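Local structure of maleylacetate reductase (Agrobacterium tumefaciens, 3HL0) at residues I15-G20 / V151-E156; S169-M174 / T258-L263; L198-E203 / R218-Y223; A204-R209 / A297-A302. The protein probably catalyses the NADH-dependent reduction of maleylacetate to 3-oxoadipate in the breakdown of gamma-resorcylate, as a member of the iron-containing alcohol dehydrogenase family. One frame throughout, in Å; residues are numbered along the deposited sequence. Where two conformers were deposited one is given.

From the N terminus, strand 15-17 comes first, and contact 1 closes a loop of 130 residues when strand 150-153 settles beside it, finishing the edge of the parallel sheet. The chain then turns helical. Contact 2 brings helix 255-271 back onto helix 163-180, and the whole of contact 3, between the successive helices 188-210 and 215-234, falls within that loop. Contact 4 starts inside the same loop but ends beyond it, on helix 289-300, so it crosses both contact 2 and contact 3. Contacts 2, 3 and 4 touch one another within the helical part, while contact 3 also meets contact 1 and so joins sheet to helices.

Contact 1: I15-G20 / V151-E156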
loop_
_atom_site.group_PDB
_atom_site.type_symbol
_atom_site.label_atom_id
_atom_site.label_comp_id
_atom_site.label_asym_id
_atom_site.label_seq_id
_atom_site.Cartn_x
_atom_site.Cartn_y
_atom_site.Cartn_z
ATOM N N ILE A 15 4.381 -25.226 -14.171
ATOM C CA ILE A 15 3.309 -24.231 -14.069
ATOM C C ILE A 15 1.980 -24.939 -14.117
ATOM O O ILE A 15 1.686 -25.609 -15.108
ATOM C CB ILE A 15 3.389 -23.236 -15.266
ATOM C CG1 ILE A 15 4.838 -22.697 -15.464
ATOM C CG2 ILE A 15 2.315 -22.128 -15.100
ATOM C CD1 ILE A 15 5.406 -21.883 -14.225
ATOM N N VAL A 16 1.192 -24.838 -13.032
ATOM C CA VAL A 16 -0.139 -25.468 -12.958
ATOM C C VAL A 16 -1.174 -24.354 -13.118
ATOM O O VAL A 16 -1.128 -23.397 -12.368
ATOM C CB VAL A 16 -0.327 -26.129 -11.599
ATOM C CG1 VAL A 16 -1.736 -26.727 -11.509
ATOM C CG2 VAL A 16 0.759 -27.243 -11.368
ATOM N N PHE A 17 -2.045 -24.419 -14.124
ATOM C CA PHE A 17 -2.941 -23.292 -14.400
ATOM C C PHE A 17 -4.363 -23.785 -14.521
ATOM O O PHE A 17 -4.694 -24.527 -15.458
ATOM C CB PHE A 17 -2.532 -22.594 -15.714
ATOM C CG PHE A 17 -3.137 -21.225 -15.894
ATOM C CD1 PHE A 17 -2.319 -20.081 -15.867
ATOM C CD2 PHE A 17 -4.465 -21.080 -16.184
ATOM C CE1 PHE A 17 -2.867 -18.800 -16.018
ATOM C CE2 PHE A 17 -5.017 -19.801 -16.332
ATOM C CZ PHE A 17 -4.205 -18.677 -16.279
ATOM N N SER A 18 -5.222 -23.384 -13.579
ATOM C CA SER A 18 -6.652 -23.708 -13.705
ATOM C C SER A 18 -7.392 -23.101 -12.526
ATOM O O SER A 18 -6.865 -23.053 -11.390
ATOM C CB SER A 18 -6.891 -25.216 -13.785
ATOM O OG SER A 18 -6.613 -25.842 -12.566
ATOM N N ALA A 19 -8.600 -22.620 -12.824
ATOM C CA ALA A 19 -9.500 -22.150 -11.762
ATOM C C ALA A 19 -9.692 -23.242 -10.724
ATOM O O ALA A 19 -10.076 -24.372 -11.076
ATOM C CB ALA A 19 -10.846 -21.712 -12.359
ATOM N N GLY A 20 -9.411 -22.904 -9.459
ATOM C CA GLY A 20 -9.505 -23.851 -8.323
ATOM C C GLY A 20 -8.253 -24.662 -8.048
ATOM O O GLY A 20 -8.219 -25.484 -7.123
ATOM N N VAL A 151 4.764 -23.103 -9.818
ATOM C CA VAL A 151 3.836 -21.977 -9.715
ATOM C C VAL A 151 2.440 -22.522 -9.948
ATOM O O VAL A 151 2.241 -23.320 -10.875
ATOM C CB VAL A 151 4.133 -20.946 -10.819
ATOM C CG1 VAL A 151 3.167 -19.772 -10.724
ATOM C CG2 VAL A 151 5.565 -20.467 -10.736
ATOM N N ILE A 152 1.502 -22.175 -9.054
ATOM C CA ILE A 152 0.096 -22.583 -9.186
ATOM C C ILE A 152 -0.702 -21.326 -9.475
ATOM O O ILE A 152 -0.836 -20.456 -8.612
ATOM C CB ILE A 152 -0.394 -23.280 -7.887
ATOM C CG1 ILE A 152 0.438 -24.533 -7.661
ATOM C CG2 ILE A 152 -1.880 -23.635 -7.972
ATOM C CD1 ILE A 152 0.021 -25.260 -6.353
ATOM N N TYR A 153 -1.230 -21.235 -10.684
ATOM C CA TYR A 153 -2.047 -20.094 -11.074
ATOM C C TYR A 153 -3.524 -20.442 -10.947
ATOM O O TYR A 153 -4.066 -21.279 -11.707
ATOM C CB TYR A 153 -1.791 -19.714 -12.535
ATOM C CG TYR A 153 -0.512 -18.942 -12.775
ATOM C CD1 TYR A 153 -0.368 -17.637 -12.287
ATOM C CD2 TYR A 153 0.526 -19.500 -13.529
ATOM C CE1 TYR A 153 0.814 -16.893 -12.546
ATOM C CE2 TYR A 153 1.669 -18.803 -13.781
ATOM C CZ TYR A 153 1.820 -17.501 -13.308
ATOM O OH TYR A 153 2.965 -16.829 -13.575
ATOM N N ASP A 154 -4.175 -19.772 -9.995
ATOM C CA ASP A 154 -5.588 -20.023 -9.720
ATOM C C ASP A 154 -6.361 -18.708 -9.839
ATOM O O ASP A 154 -6.329 -17.903 -8.904
ATOM C CB ASP A 154 -5.742 -20.609 -8.321
ATOM C CG ASP A 154 -7.204 -20.926 -7.963
ATOM O OD1 ASP A 154 -8.125 -20.532 -8.700
ATOM O OD2 ASP A 154 -7.402 -21.663 -6.971
ATOM N N ALA A 155 -6.991 -18.484 -10.989
ATOM C CA ALA A 155 -7.594 -17.160 -11.241
ATOM C C ALA A 155 -8.696 -16.838 -10.200
ATOM O O ALA A 155 -9.008 -15.665 -9.985
ATOM C CB ALA A 155 -8.124 -17.070 -12.626
ATOM N N GLU A 156 -9.248 -17.843 -9.517
ATOM C CA GLU A 156 -10.257 -17.545 -8.461
ATOM C C GLU A 156 -9.681 -16.646 -7.357
ATOM O O GLU A 156 -10.427 -15.854 -6.741
ATOM C CB GLU A 156 -10.869 -18.838 -7.895
ATOM C CG GLU A 156 -11.695 -19.567 -8.942
ATOM C CD GLU A 156 -12.283 -20.915 -8.476
ATOM O OE1 GLU A 156 -11.992 -21.396 -7.358
ATOM O OE2 GLU A 156 -13.046 -21.486 -9.274
#
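Strands 15-17 and 151-153 run parallel, 4.7 Å apart at closest approach and 13° from exact alignment, with I15 beside V151, V16 beside I152 and F17 beside Y153. V16 bonds across with both of its polar backbone atoms: its N gives a nearly straight bond to V151 O (2.8 Å), and its O receives Y153 N. S18 N continues the ladder to Y153 O.

I15, F17, V151 and Y153 share one face of the sheet. With CG2 of I15 anti to the backbone N, this methyl lies in the plane of the Y153 ring at its edge, 3.5 Å from Y153 CD2, while I15 CD1 reaches V151 CB at 3.8 Å. The F17 ring is inclined to the Y153 ring by 43°, and F17 CD1 presses on Y153 CB at 3.4 Å. Branched and aromatic residues suit this face because helix 215-234 packs on it; Y153 touches L222 there, and its OH bonds to E125. V16 and I152 serve the other face, toward helix 25-31.

Past the strands, D154 holds the turn. Its OD1 takes G20 N (2.8 Å) from one side of the carboxylate plane and E156 N (3.0 Å) from the other, the latter forming an Asx turn, while OD2 bonds to S22 OG. G20, at positive phi, occupies a conformation that glycine adopts readily. Strand 15-17 is an outermost strand, within this chain, of the six-stranded parallel sheet in the N-terminal, nucleotide-binding part of the iron-containing alcohol dehydrogenase fold.

Contact 2: S169-M174 / T258-L263; sequences SGLNAM and THAVLL
N172 lays its amide oxygen over the imidazole of H259, with OD1 3.2 Å above the ring plane and over its centre. The nearest ring atom is ND1, 3.3 Å from N172 OD1, but the oxygen meets the face, where the geometry is poor for a hydrogen bond, and H259 ND1 has its hydrogen bond elsewhere in the structure; the amide and ring planes are inclined by 36°. A chi1 of -176° sets the N172 side chain beside its own carbonyl carbon and carries the amide across to the other helix. Asparagine suits this place as a compact polar group: its side chain and the bound NAD have their nearest atoms about 4 Å apart, close to the nucleotide-binding residues T120 and G97. The histidine ring also meets those of H240, H241 and H255, a cluster of imidazoles.

Helices 163-180 and 255-271, both in the all-helical C-terminal part of the iron-containing alcohol dehydrogenase fold, cross here at 57° with their axes 8.0 Å apart. The small A260 permits so close an approach, and CD1 of L171 packs on its methyl, 3.6 Å from A260 CB. One turn on, L263 sends CD2 back over the first helix, 3.8 Å from L171 O, and the same methyl brushes M174 CB at 4.4 Å. M174, a selenomethionine, extends between helices 188-210 and 289-300, where its long, flexible chain touches L198 and F296.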
loop_
_atom_site.group_PDB
_atom_site.type_symbol
_atom_site.label_atom_id
_atom_site.label_comp_id
_atom_site.label_asym_id
_atom_site.label_seq_id
_atom_site.Cartn_x
_atom_site.Cartn_y
_atom_site.Cartn_z
ATOM N N SER A 169 -0.923 -3.117 -11.764
ATOM C CA SER A 169 -0.127 -4.326 -11.822
ATOM C C SER A 169 -0.192 -4.909 -13.243
ATOM O O SER A 169 0.818 -5.444 -13.735
ATOM C CB SER A 169 -0.670 -5.351 -10.797
ATOM O OG SER A 169 0.176 -6.549 -10.768
ATOM N N GLY A 170 -1.353 -4.795 -13.913
ATOM C CA GLY A 170 -1.496 -5.304 -15.306
ATOM C C GLY A 170 -0.561 -4.529 -16.214
ATOM O O GLY A 170 0.087 -5.108 -17.090
ATOM N N LEU A 171 -0.467 -3.189 -16.018
ATOM C CA LEU A 171 0.496 -2.413 -16.805
ATOM C C LEU A 171 1.955 -2.758 -16.482
ATOM O O LEU A 171 2.808 -2.708 -17.380
ATOM C CB LEU A 171 0.233 -0.889 -16.682
ATOM C CG LEU A 171 -1.077 -0.434 -17.334
ATOM C CD1 LEU A 171 -1.454 0.960 -16.747
ATOM C CD2 LEU A 171 -0.918 -0.357 -18.843
ATOM N N ASN A 172 2.253 -3.097 -15.214
ATOM C CA ASN A 172 3.585 -3.593 -14.833
ATOM C C ASN A 172 3.942 -4.860 -15.624
ATOM O O ASN A 172 5.065 -5.010 -16.136
ATOM C CB ASN A 172 3.596 -3.862 -13.301
ATOM C CG ASN A 172 4.963 -4.284 -12.741
ATOM O OD1 ASN A 172 6.032 -4.139 -13.345
ATOM N ND2 ASN A 172 4.911 -4.797 -11.526
ATOM N N ALA A 173 2.977 -5.768 -15.748
ATOM C CA ALA A 173 3.195 -6.979 -16.566
ATOM C C ALA A 173 3.491 -6.587 -18.009
ATOM O O ALA A 173 4.466 -7.061 -18.626
ATOM C CB ALA A 173 1.931 -7.901 -16.511
HETATM N N MSE A 174 2.653 -5.722 -18.553
HETATM C CA MSE A 174 2.818 -5.294 -19.958
HETATM C C MSE A 174 4.205 -4.676 -20.176
HETATM O O MSE A 174 4.810 -4.841 -21.248
HETATM C CB MSE A 174 1.743 -4.301 -20.381
HETATM C CG MSE A 174 0.413 -4.997 -20.441
HETATM SE SE MSE A 174 -1.051 -3.806 -20.835
HETATM C CE MSE A 174 -0.480 -3.144 -22.475
ATOM N N THR A 258 4.270 3.364 -10.504
ATOM C CA THR A 258 5.452 3.952 -11.191
ATOM C C THR A 258 5.595 3.369 -12.611
ATOM O O THR A 258 5.763 4.104 -13.581
ATOM C CB THR A 258 6.724 3.710 -10.389
ATOM O OG1 THR A 258 6.574 4.344 -9.107
ATOM C CG2 THR A 258 7.932 4.351 -11.082
ATOM N N HIS A 259 5.412 2.056 -12.702
ATOM C CA HIS A 259 5.407 1.395 -14.032
ATOM C C HIS A 259 4.294 1.899 -14.915
ATOM O O HIS A 259 4.512 2.204 -16.056
ATOM C CB HIS A 259 5.249 -0.101 -13.879
ATOM C CG HIS A 259 6.509 -0.775 -13.525
ATOM N ND1 HIS A 259 7.343 -1.336 -14.464
ATOM C CD2 HIS A 259 7.113 -0.948 -12.319
ATOM C CE1 HIS A 259 8.420 -1.810 -13.855
ATOM N NE2 HIS A 259 8.302 -1.589 -12.553
ATOM N N ALA A 260 3.095 2.063 -14.357
ATOM C CA ALA A 260 1.988 2.517 -15.166
ATOM C C ALA A 260 2.193 3.923 -15.698
ATOM O O ALA A 260 1.918 4.204 -16.853
ATOM C CB ALA A 260 0.670 2.478 -14.325
ATOM N N VAL A 261 2.697 4.799 -14.830
ATOM C CA VAL A 261 2.941 6.179 -15.256
ATOM C C VAL A 261 4.038 6.313 -16.323
ATOM O O VAL A 261 3.873 7.055 -17.313
ATOM C CB VAL A 261 3.245 7.070 -14.051
ATOM C CG1 VAL A 261 3.651 8.489 -14.521
ATOM C CG2 VAL A 261 1.993 7.183 -13.195
ATOM N N LEU A 262 5.141 5.598 -16.099
ATOM C CA LEU A 262 6.321 5.771 -16.977
ATOM C C LEU A 262 6.163 5.046 -18.310
ATOM O O LEU A 262 6.763 5.494 -19.281
ATOM C CB LEU A 262 7.609 5.299 -16.272
ATOM C CG LEU A 262 8.109 6.290 -15.188
ATOM C CD1 LEU A 262 9.311 5.656 -14.498
ATOM C CD2 LEU A 262 8.468 7.598 -15.788
ATOM N N LEU A 263 5.449 3.914 -18.321
ATOM C CA LEU A 263 5.520 2.987 -19.503
ATOM C C LEU A 263 5.272 3.689 -20.874
ATOM O O LEU A 263 6.030 3.466 -21.819
ATOM C CB LEU A 263 4.623 1.766 -19.311
ATOM C CG LEU A 263 4.838 0.706 -20.412
ATOM C CD1 LEU A 263 6.258 0.142 -20.475
ATOM C CD2 LEU A 263 3.771 -0.354 -20.192
#

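Contact 3: L198-E203 / R218-Y223; sequences LRAMIE and RETALY
The Y223 ring meets A200 obliquely across the contact, Y223 CD2 lying 3.9 Å from A200 CB, and has T220 O of its own helix in plane at its edge. In the conformer given, one of two modelled and so less certain, the R199 guanidinium comes edge to edge with this ring, its NH1 4.4 Å from Y223 CE2, with E203 OE2 at its own edge in a long salt bridge. E196 ties the two groups together from outside, pairing with R199 NE and accepting a bond from Y223 OH.

This is an antiparallel pair of consecutive helices, 188-210 and 215-234, in the helical C-terminal part of the iron-containing alcohol dehydrogenase fold. Their axes approach to 8.0 Å at a crossing angle of -147°. Alanines make that distance possible: A200 faces the partner helix directly, and A221 lies where M201 arrives. On the buried side this selenomethionine, tentatively because it too has two modelled conformers, curls at chi2 (-57°) and chi3 and returns its SE toward A221 O.

T220 points its methyl rather than its hydroxyl into the seam. Its OG1 instead bonds to G216 O in its own helix, so the beta-branched residue offers an apolar surface while its polar atom is satisfied. E203 OE1 comes to 4.1 Å from T220 CG2, the side chains crossing at about a right angle, and T220 CG2 lies 3.7 Å from A200 O.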
loop_
_atom_site.group_PDB
_atom_site.type_symbol
_atom_site.label_atom_id
_atom_site.label_comp_id
_atom_site.label_asym_id
_atom_site.label_seq_id
_atom_site.Cartn_x
_atom_site.Cartn_y
_atom_site.Cartn_z
ATOM N N LEU A 198 1.027 -9.363 -24.134
ATOM C CA LEU A 198 0.393 -8.041 -24.405
ATOM C C LEU A 198 -1.026 -8.162 -24.923
ATOM O O LEU A 198 -1.913 -7.417 -24.471
ATOM C CB LEU A 198 1.275 -7.258 -25.403
ATOM C CG LEU A 198 2.623 -6.789 -24.816
ATOM C CD1 LEU A 198 3.631 -6.462 -25.929
ATOM C CD2 LEU A 198 2.407 -5.555 -23.885
ATOM N N ARG A 199 -1.266 -9.074 -25.865
ATOM C CA ARG A 199 -2.595 -9.246 -26.426
ATOM C C ARG A 199 -3.612 -9.683 -25.346
ATOM O O ARG A 199 -4.771 -9.220 -25.325
ATOM C CB ARG A 199 -2.543 -10.252 -27.586
ATOM C CG ARG A 199 -3.814 -10.339 -28.326
ATOM C CD ARG A 199 -4.012 -11.730 -28.999
ATOM N NE ARG A 199 -3.967 -12.797 -27.997
ATOM C CZ ARG A 199 -4.964 -13.124 -27.178
ATOM N NH1 ARG A 199 -4.805 -14.095 -26.281
ATOM N NH2 ARG A 199 -6.128 -12.480 -27.256
ATOM N N ALA A 200 -3.176 -10.540 -24.422
ATOM C CA ALA A 200 -4.006 -11.010 -23.326
ATOM C C ALA A 200 -4.325 -9.859 -22.362
ATOM O O ALA A 200 -5.495 -9.699 -21.989
ATOM C CB ALA A 200 -3.351 -12.174 -22.606
HETATM N N MSE A 201 -3.323 -9.057 -22.012
HETATM C CA MSE A 201 -3.568 -7.990 -21.030
HETATM C C MSE A 201 -4.462 -6.901 -21.653
HETATM O O MSE A 201 -5.334 -6.362 -20.971
HETATM C CB MSE A 201 -2.264 -7.392 -20.517
HETATM C CG MSE A 201 -1.206 -8.398 -20.032
HETATM SE SE MSE A 201 -1.819 -9.589 -18.604
HETATM C CE MSE A 201 -2.930 -8.233 -17.726
ATOM N N ILE A 202 -4.249 -6.589 -22.939
ATOM C CA ILE A 202 -5.019 -5.510 -23.622
ATOM C C ILE A 202 -6.484 -5.938 -23.742
ATOM O O ILE A 202 -7.392 -5.115 -23.549
ATOM C CB ILE A 202 -4.357 -5.122 -24.952
ATOM C CG1 ILE A 202 -3.072 -4.368 -24.641
ATOM C CG2 ILE A 202 -5.232 -4.237 -25.820
ATOM C CD1 ILE A 202 -2.153 -4.190 -25.912
ATOM N N GLU A 203 -6.710 -7.217 -23.984
ATOM C CA GLU A 203 -8.059 -7.749 -24.020
ATOM C C GLU A 203 -8.736 -7.766 -22.651
ATOM O O GLU A 203 -9.918 -7.338 -22.523
ATOM C CB GLU A 203 -8.037 -9.165 -24.613
ATOM C CG GLU A 203 -9.427 -9.750 -24.737
ATOM C CD GLU A 203 -9.421 -11.063 -25.488
ATOM O OE1 GLU A 203 -9.476 -12.115 -24.829
ATOM O OE2 GLU A 203 -9.351 -11.033 -26.743
ATOM N N ARG A 218 -10.477 -12.617 -15.670
ATOM C CA ARG A 218 -9.407 -12.877 -14.712
ATOM C C ARG A 218 -8.449 -13.971 -15.202
ATOM O O ARG A 218 -7.244 -13.841 -15.052
ATOM C CB ARG A 218 -9.933 -13.200 -13.301
ATOM C CG ARG A 218 -10.576 -11.979 -12.587
ATOM C CD ARG A 218 -9.566 -10.875 -12.270
ATOM N NE ARG A 218 -10.202 -9.938 -11.334
ATOM C CZ ARG A 218 -9.583 -8.938 -10.726
ATOM N NH1 ARG A 218 -8.300 -8.660 -10.986
ATOM N NH2 ARG A 218 -10.270 -8.220 -9.837
ATOM N N GLU A 219 -8.994 -15.034 -15.794
ATOM C CA GLU A 219 -8.125 -16.088 -16.309
ATOM C C GLU A 219 -7.201 -15.537 -17.387
ATOM O O GLU A 219 -5.980 -15.841 -17.382
ATOM C CB GLU A 219 -8.989 -17.250 -16.854
ATOM C CG GLU A 219 -9.651 -18.034 -15.727
ATOM C CD GLU A 219 -10.509 -19.162 -16.276
ATOM O OE1 GLU A 219 -10.986 -19.042 -17.422
ATOM O OE2 GLU A 219 -10.686 -20.166 -15.570
ATOM N N THR A 220 -7.769 -14.752 -18.285
ATOM C CA THR A 220 -7.029 -14.227 -19.414
ATOM C C THR A 220 -5.937 -13.295 -18.879
ATOM O O THR A 220 -4.787 -13.356 -19.331
ATOM C CB THR A 220 -7.969 -13.509 -20.387
ATOM O OG1 THR A 220 -8.885 -14.510 -20.898
ATOM C CG2 THR A 220 -7.206 -12.929 -21.546
ATOM N N ALA A 221 -6.288 -12.438 -17.919
ATOM C CA ALA A 221 -5.234 -11.528 -17.413
ATOM C C ALA A 221 -4.115 -12.284 -16.683
ATOM O O ALA A 221 -2.951 -11.917 -16.766
ATOM C CB ALA A 221 -5.832 -10.500 -16.471
ATOM N N LEU A 222 -4.456 -13.321 -15.923
ATOM C CA LEU A 222 -3.435 -14.074 -15.223
ATOM C C LEU A 222 -2.506 -14.843 -16.202
ATOM O O LEU A 222 -1.299 -14.925 -16.002
ATOM C CB LEU A 222 -4.116 -15.007 -14.228
ATOM C CG LEU A 222 -3.196 -15.608 -13.187
ATOM C CD1 LEU A 222 -2.360 -14.596 -12.326
ATOM C CD2 LEU A 222 -4.028 -16.466 -12.238
ATOM N N TYR A 223 -3.112 -15.423 -17.240
ATOM C CA TYR A 223 -2.351 -16.051 -18.308
ATOM C C TYR A 223 -1.393 -15.021 -18.929
ATOM O O TYR A 223 -0.210 -15.334 -19.134
ATOM C CB TYR A 223 -3.345 -16.539 -19.335
ATOM C CG TYR A 223 -2.817 -16.837 -20.722
ATOM C CD1 TYR A 223 -2.013 -17.962 -20.941
ATOM C CD2 TYR A 223 -3.139 -16.010 -21.786
ATOM C CE1 TYR A 223 -1.536 -18.240 -22.241
ATOM C CE2 TYR A 223 -2.692 -16.275 -23.085
ATOM C CZ TYR A 223 -1.893 -17.409 -23.282
ATOM O OH TYR A 223 -1.464 -17.701 -24.550
#

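Contact 4: A204-R209 / A297-A302; sequences ALPVVR and AARLGA
R209 and R299 reach across the contact in opposite senses, each from one helix to the other. Where helix 289-300 ends, G301 has positive phi and two bonds return into the last turn, a Schellman motif that suits glycine; R209 lies against this C terminus in the helical C-terminal part of the iron-containing alcohol dehydrogenase fold. The R209 chain is fully extended, with CG anti to the backbone N (chi1 -171°), and so carries the guanidinium as far as the final carbonyls. There NH1 donates to R299 O at 2.7 Å, bent to 133° at the hydrogen, with the donor above the carbonyl plane. L300 O and G301 N lie over one face of the guanidinium, the former 3.4 Å from R209 NE without a hydrogen bond. The long cationic chain suits a helix C terminus, whose carbonyl oxygens carry partial negative charge and would probably favour a cation there.

R299 answers from the other side. Its chain bends at chi3 (55°) and lays a face of the guanidinium on the proline ring, R299 NH2 3.5 Å from P206 CG. Proline, having no N-H, leaves the helix kinked at this point and offers a compact, puckered apolar ring instead.

On the inner side of both arginines, L300 packs against L205 and P206 and also touches M167 of helix 163-180. Its two methyls divide the work: CD1 faces L205 CD1 at 4.1 Å, while CD2 sits 3.8 Å from L205 CB and 3.9 Å from P206 CG.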
loop_
_atom_site.group_PDB
_atom_site.type_symbol
_atom_site.label_atom_id
_atom_site.label_comp_id
_atom_site.label_asym_id
_atom_site.label_seq_id
_atom_site.Cartn_x
_atom_site.Cartn_y
_atom_site.Cartn_z
ATOM N N ALA A 204 -8.017 -8.268 -21.648
ATOM C CA ALA A 204 -8.583 -8.606 -20.346
ATOM C C ALA A 204 -8.748 -7.412 -19.429
ATOM O O ALA A 204 -9.760 -7.340 -18.734
ATOM C CB ALA A 204 -7.777 -9.687 -19.624
ATOM N N LEU A 205 -7.759 -6.513 -19.354
ATOM C CA LEU A 205 -7.828 -5.477 -18.300
ATOM C C LEU A 205 -9.071 -4.567 -18.390
ATOM O O LEU A 205 -9.631 -4.308 -17.343
ATOM C CB LEU A 205 -6.529 -4.637 -18.275
ATOM C CG LEU A 205 -5.333 -5.480 -17.801
ATOM C CD1 LEU A 205 -4.012 -4.700 -18.045
ATOM C CD2 LEU A 205 -5.426 -5.911 -16.311
ATOM N N PRO A 206 -9.505 -4.134 -19.600
ATOM C CA PRO A 206 -10.735 -3.301 -19.655
ATOM C C PRO A 206 -11.968 -4.044 -19.164
ATOM O O PRO A 206 -12.879 -3.419 -18.559
ATOM C CB PRO A 206 -10.881 -2.982 -21.148
ATOM C CG PRO A 206 -9.440 -3.030 -21.654
ATOM C CD PRO A 206 -8.887 -4.239 -20.935
ATOM N N VAL A 207 -12.012 -5.359 -19.404
ATOM C CA VAL A 207 -13.104 -6.210 -18.896
ATOM C C VAL A 207 -13.056 -6.389 -17.403
ATOM O O VAL A 207 -14.085 -6.243 -16.700
ATOM C CB VAL A 207 -13.149 -7.571 -19.607
ATOM C CG1 VAL A 207 -14.356 -8.432 -19.076
ATOM C CG2 VAL A 207 -13.301 -7.330 -21.112
ATOM N N VAL A 208 -11.865 -6.664 -16.875
ATOM C CA VAL A 208 -11.661 -6.743 -15.430
ATOM C C VAL A 208 -12.090 -5.442 -14.709
ATOM O O VAL A 208 -12.676 -5.505 -13.614
ATOM C CB VAL A 208 -10.165 -7.121 -15.093
ATOM C CG1 VAL A 208 -9.900 -6.956 -13.600
ATOM C CG2 VAL A 208 -9.927 -8.559 -15.534
ATOM N N ARG A 209 -11.839 -4.289 -15.334
ATOM C CA ARG A 209 -12.146 -2.998 -14.695
ATOM C C ARG A 209 -13.660 -2.913 -14.438
ATOM O O ARG A 209 -14.081 -2.525 -13.326
ATOM C CB ARG A 209 -11.704 -1.841 -15.560
ATOM C CG ARG A 209 -11.812 -0.530 -14.812
ATOM C CD ARG A 209 -11.668 0.631 -15.760
ATOM N NE ARG A 209 -11.870 1.841 -14.979
ATOM C CZ ARG A 209 -11.828 3.088 -15.458
ATOM N NH1 ARG A 209 -11.588 3.319 -16.737
ATOM N NH2 ARG A 209 -12.017 4.123 -14.631
ATOM N N ALA A 297 -3.953 3.134 -21.079
ATOM C CA ALA A 297 -3.903 3.339 -19.642
ATOM C C ALA A 297 -5.058 4.239 -19.199
ATOM O O ALA A 297 -5.616 4.039 -18.130
ATOM C CB ALA A 297 -2.538 3.967 -19.242
ATOM N N ALA A 298 -5.410 5.211 -20.049
ATOM C CA ALA A 298 -6.505 6.114 -19.715
ATOM C C ALA A 298 -7.828 5.338 -19.726
ATOM O O ALA A 298 -8.656 5.608 -18.851
ATOM C CB ALA A 298 -6.548 7.315 -20.690
ATOM N N ARG A 299 -8.009 4.392 -20.663
ATOM C CA ARG A 299 -9.216 3.517 -20.659
ATOM C C ARG A 299 -9.301 2.742 -19.341
ATOM O O ARG A 299 -10.390 2.361 -18.911
ATOM C CB ARG A 299 -9.241 2.532 -21.851
ATOM C CG ARG A 299 -9.382 3.141 -23.268
ATOM C CD ARG A 299 -9.251 2.020 -24.339
ATOM N NE ARG A 299 -10.226 0.941 -24.085
ATOM C CZ ARG A 299 -10.073 -0.340 -24.394
ATOM N NH1 ARG A 299 -8.950 -0.792 -24.962
ATOM N NH2 ARG A 299 -11.055 -1.184 -24.117
ATOM N N LEU A 300 -8.170 2.453 -18.704
ATOM C CA LEU A 300 -8.197 1.666 -17.473
ATOM C C LEU A 300 -8.353 2.533 -16.236
ATOM O O LEU A 300 -8.528 2.029 -15.126
ATOM C CB LEU A 300 -6.896 0.848 -17.313
ATOM C CG LEU A 300 -6.481 -0.046 -18.470
ATOM C CD1 LEU A 300 -5.230 -0.784 -18.028
ATOM C CD2 LEU A 300 -7.615 -1.040 -18.858
ATOM N N GLY A 301 -8.230 3.847 -16.430
ATOM C CA GLY A 301 -8.216 4.790 -15.310
ATOM C C GLY A 301 -6.964 4.758 -14.437
ATOM O O GLY A 301 -7.001 5.105 -13.260
ATOM N N ALA A 302 -5.843 4.313 -15.005
ATOM C CA ALA A 302 -4.611 4.254 -14.244
ATOM C C ALA A 302 -4.024 5.664 -14.054
ATOM O O ALA A 302 -4.297 6.585 -14.855
ATOM C CB ALA A 302 -3.580 3.379 -15.013
#